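Local coordinates for pyruvate kinase (Toxoplasma gondii, PDB 3GG8), which catalyses the last step of glycolysis, transferring the phosphoryl group of phosphoenolpyruvate to ADP to yield pyruvate and ATP, at residues C[122-134]-C[138-150]. Residues are numbered along the deposited sequence; the frame is centred on the assembly and turned at random.
Sequences QGATLKIVTDYNL and ETTIACSYGALPQ
Lys-127, Ile-128 and Val-129 pair with Thr-140, Ile-141 and Ala-142 as two parallel strands at the edge of a small mixed sheet, which belongs to the B domain that pyruvate kinases carry as an excursion from their (βα)8 barrel. Strand 140-142 is outermost in this sheet, while the other side of 125-129 is bonded to the antiparallel strand 176-181.

The backbone ladder illustrates how a residue in parallel strands bonds to the two neighbours of its bridge partner. Lys-127, paired with Thr-140, donates through N to Thr-139 O and accepts at O from Ile-141 N, each at 2.8 Å. Ile-141 likewise bonds to Lys-127 and Val-129, on either side of its own partner Ile-128; Val-129 N reaches Ile-141 O nearly straight, at 170°. Cys-143 N closes the series on Val-129 O with a more bent N-H (141°). Each of the four acceptor oxygens also meets a CA-H, as when Thr-140 CA lies 3.2 Å from Lys-127 O.

One face of the pair is apolar and buried. Ile-128 and Ile-141 run alongside each other in the same direction and touch through their CG1 atoms, whereas Leu-126 lies nearly perpendicular to Ile-141, with its CD1 against CG2. A chi1 of -58° sets Ile-128 CG1 beside the backbone nitrogen and sends CG2 to the far side from it, where it presses on Cys-143 CB at 3.5 Å and also meets Leu-148 CD2.

On the other face, the CB of Ala-142 fits against the type I turn 131-134, 3.4 Å from Asp-131 O. Tyr-132 swings its ring obliquely along the backbone of Ser-144, its hydroxyl bonded to Thr-109 O, while Ser-144 OG bonds to Arg-108 N. Beyond the strand end, Thr-130 OG1 sits 3.6 Å from Pro-149 CD and donates a weak bond to Gly-146 O, 3.4 Å away.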
# COMPACT_ATOMS: atom_id res chain seq x y z
N GLN C 122 -1.68 15.55 -55.85
CA GLN C 122 -2.22 14.37 -55.18
C GLN C 122 -2.70 13.33 -56.19
O GLN C 122 -3.43 13.65 -57.13
CB GLN C 122 -3.35 14.74 -54.22
CG GLN C 122 -4.01 13.51 -53.59
CD GLN C 122 -4.94 13.86 -52.46
OE1 GLN C 122 -4.71 14.80 -51.70
NE2 GLN C 122 -6.02 13.08 -52.33
N GLY C 123 -2.27 12.08 -56.00
CA GLY C 123 -2.67 10.99 -56.89
C GLY C 123 -1.85 10.92 -58.17
O GLY C 123 -2.08 10.06 -59.02
N ALA C 124 -0.89 11.84 -58.31
CA ALA C 124 0.03 11.81 -59.45
C ALA C 124 1.19 10.85 -59.20
O ALA C 124 1.61 10.62 -58.06
CB ALA C 124 0.53 13.20 -59.79
N THR C 125 1.69 10.29 -60.31
CA THR C 125 2.75 9.29 -60.35
C THR C 125 4.14 9.94 -60.27
O THR C 125 4.44 10.85 -61.04
CB THR C 125 2.64 8.49 -61.67
OG1 THR C 125 1.41 7.75 -61.66
CG2 THR C 125 3.82 7.54 -61.87
N LEU C 126 4.97 9.45 -59.36
CA LEU C 126 6.39 9.84 -59.28
C LEU C 126 7.33 8.63 -59.29
O LEU C 126 7.30 7.80 -58.38
CB LEU C 126 6.65 10.70 -58.05
CG LEU C 126 8.09 11.08 -57.66
CD1 LEU C 126 8.77 11.98 -58.70
CD2 LEU C 126 8.07 11.77 -56.29
N LYS C 127 8.16 8.55 -60.32
CA LYS C 127 9.20 7.55 -60.38
C LYS C 127 10.38 8.03 -59.56
O LYS C 127 10.81 9.18 -59.71
CB LYS C 127 9.61 7.31 -61.84
CG LYS C 127 10.59 6.17 -62.06
CD LYS C 127 10.53 5.74 -63.50
CE LYS C 127 11.76 4.94 -63.92
NZ LYS C 127 11.58 4.45 -65.33
N ILE C 128 10.89 7.18 -58.67
CA ILE C 128 12.13 7.49 -57.98
C ILE C 128 13.20 6.50 -58.38
O ILE C 128 13.09 5.31 -58.11
CB ILE C 128 11.96 7.53 -56.45
CG1 ILE C 128 10.91 8.57 -56.06
CG2 ILE C 128 13.31 7.83 -55.75
CD1 ILE C 128 10.61 8.61 -54.58
N VAL C 129 14.24 7.00 -59.04
CA VAL C 129 15.31 6.15 -59.58
C VAL C 129 16.56 6.11 -58.69
O VAL C 129 16.74 6.97 -57.82
CB VAL C 129 15.72 6.54 -61.04
CG1 VAL C 129 14.49 6.63 -61.97
CG2 VAL C 129 16.53 7.85 -61.07
N THR C 130 17.41 5.13 -58.96
CA THR C 130 18.63 4.88 -58.20
C THR C 130 19.88 5.54 -58.86
O THR C 130 20.91 5.69 -58.21
CB THR C 130 18.81 3.34 -57.99
OG1 THR C 130 18.12 2.92 -56.80
CG2 THR C 130 20.28 2.94 -57.89
N ASP C 131 19.78 5.94 -60.13
CA ASP C 131 20.87 6.67 -60.81
C ASP C 131 20.91 8.12 -60.34
O ASP C 131 20.08 8.93 -60.74
CB ASP C 131 20.71 6.59 -62.35
CG ASP C 131 21.84 7.30 -63.11
OD1 ASP C 131 21.78 7.32 -64.36
OD2 ASP C 131 22.78 7.81 -62.49
N TYR C 132 21.90 8.43 -59.51
CA TYR C 132 21.95 9.73 -58.85
C TYR C 132 22.44 10.85 -59.78
O TYR C 132 22.35 12.02 -59.42
CB TYR C 132 22.76 9.66 -57.54
CG TYR C 132 22.41 10.77 -56.55
CD1 TYR C 132 21.18 10.79 -55.90
CD2 TYR C 132 23.31 11.80 -56.27
CE1 TYR C 132 20.85 11.80 -55.01
CE2 TYR C 132 22.98 12.83 -55.36
CZ TYR C 132 21.75 12.81 -54.74
OH TYR C 132 21.41 13.81 -53.85
N ASN C 133 22.89 10.47 -60.97
CA ASN C 133 23.25 11.42 -62.03
C ASN C 133 22.03 11.98 -62.78
O ASN C 133 22.14 12.97 -63.50
CB ASN C 133 24.19 10.76 -63.05
CG ASN C 133 25.60 10.54 -62.52
OD1 ASN C 133 26.02 11.15 -61.53
ND2 ASN C 133 26.33 9.65 -63.17
N LEU C 134 20.90 11.31 -62.63
CA LEU C 134 19.65 11.66 -63.30
C LEU C 134 19.19 13.04 -62.83
O LEU C 134 19.00 13.26 -61.63
CB LEU C 134 18.58 10.60 -63.01
CG LEU C 134 17.21 10.45 -63.71
CD1 LEU C 134 16.30 11.67 -63.54
CD2 LEU C 134 17.33 10.04 -65.17
N GLU C 138 9.18 16.70 -62.96
CA GLU C 138 7.94 16.48 -62.21
C GLU C 138 7.55 15.00 -62.12
O GLU C 138 6.91 14.60 -61.15
CB GLU C 138 6.78 17.31 -62.80
CG GLU C 138 5.67 17.64 -61.79
CD GLU C 138 4.52 18.43 -62.39
OE1 GLU C 138 3.35 18.13 -62.05
OE2 GLU C 138 4.77 19.35 -63.20
N THR C 139 7.94 14.21 -63.11
CA THR C 139 7.57 12.80 -63.20
C THR C 139 8.57 11.82 -62.57
O THR C 139 8.16 10.82 -61.97
CB THR C 139 7.34 12.37 -64.66
OG1 THR C 139 8.60 12.05 -65.27
CG2 THR C 139 6.62 13.48 -65.46
N THR C 140 9.87 12.08 -62.73
CA THR C 140 10.93 11.20 -62.21
C THR C 140 12.03 11.95 -61.46
O THR C 140 12.52 12.97 -61.92
CB THR C 140 11.51 10.23 -63.31
OG1 THR C 140 12.89 9.94 -63.06
CG2 THR C 140 11.37 10.79 -64.71
N ILE C 141 12.41 11.43 -60.29
CA ILE C 141 13.51 11.99 -59.50
C ILE C 141 14.54 10.93 -59.07
O ILE C 141 14.25 9.73 -59.13
CB ILE C 141 13.01 12.82 -58.25
CG1 ILE C 141 12.35 11.93 -57.19
CG2 ILE C 141 12.07 13.96 -58.67
CD1 ILE C 141 12.21 12.63 -55.82
N ALA C 142 15.72 11.37 -58.64
CA ALA C 142 16.78 10.48 -58.16
C ALA C 142 16.86 10.48 -56.64
O ALA C 142 16.50 11.47 -55.99
CB ALA C 142 18.10 10.87 -58.75
N CYS C 143 17.34 9.37 -56.08
CA CYS C 143 17.51 9.19 -54.64
C CYS C 143 18.91 8.63 -54.35
O CYS C 143 19.36 7.70 -55.03
CB CYS C 143 16.42 8.24 -54.12
SG CYS C 143 16.69 7.53 -52.48
N SER C 144 19.59 9.19 -53.35
CA SER C 144 21.00 8.84 -53.06
C SER C 144 21.20 7.41 -52.55
O SER C 144 22.32 6.89 -52.56
CB SER C 144 21.58 9.82 -52.05
OG SER C 144 20.91 9.68 -50.81
N TYR C 145 20.11 6.80 -52.09
CA TYR C 145 20.12 5.51 -51.44
C TYR C 145 19.94 4.39 -52.46
O TYR C 145 18.83 4.12 -52.91
CB TYR C 145 19.05 5.49 -50.34
CG TYR C 145 18.87 4.19 -49.60
CD1 TYR C 145 17.59 3.71 -49.32
CD2 TYR C 145 19.97 3.44 -49.15
CE1 TYR C 145 17.40 2.51 -48.63
CE2 TYR C 145 19.79 2.23 -48.47
CZ TYR C 145 18.50 1.78 -48.22
OH TYR C 145 18.31 0.61 -47.54
N GLY C 146 21.05 3.75 -52.82
CA GLY C 146 21.10 2.79 -53.92
C GLY C 146 20.28 1.53 -53.73
O GLY C 146 19.84 0.92 -54.71
N ALA C 147 20.08 1.15 -52.47
CA ALA C 147 19.30 -0.03 -52.10
C ALA C 147 17.82 0.28 -51.85
O ALA C 147 17.10 -0.56 -51.34
CB ALA C 147 19.91 -0.70 -50.87
N LEU C 148 17.36 1.48 -52.20
CA LEU C 148 15.92 1.80 -52.07
C LEU C 148 14.95 0.72 -52.62
O LEU C 148 14.01 0.32 -51.92
CB LEU C 148 15.60 3.18 -52.67
CG LEU C 148 14.14 3.66 -52.62
CD1 LEU C 148 13.67 3.87 -51.17
CD2 LEU C 148 13.94 4.92 -53.46
N PRO C 149 15.16 0.27 -53.87
CA PRO C 149 14.17 -0.66 -54.44
C PRO C 149 14.18 -2.04 -53.78
O PRO C 149 13.22 -2.80 -53.92
CB PRO C 149 14.59 -0.77 -55.91
CG PRO C 149 15.57 0.33 -56.15
CD PRO C 149 16.25 0.55 -54.83
N GLN C 150 15.25 -2.33 -53.05
CA GLN C 150 15.40 -3.57 -52.29
C GLN C 150 15.14 -3.37 -50.78
O GLN C 150 15.45 -4.25 -49.97
CB GLN C 150 16.80 -4.16 -52.53
CG GLN C 150 17.04 -4.71 -53.96
CD GLN C 150 17.45 -3.63 -54.96
OE1 GLN C 150 18.31 -2.80 -54.68
NE2 GLN C 150 16.83 -3.66 -56.15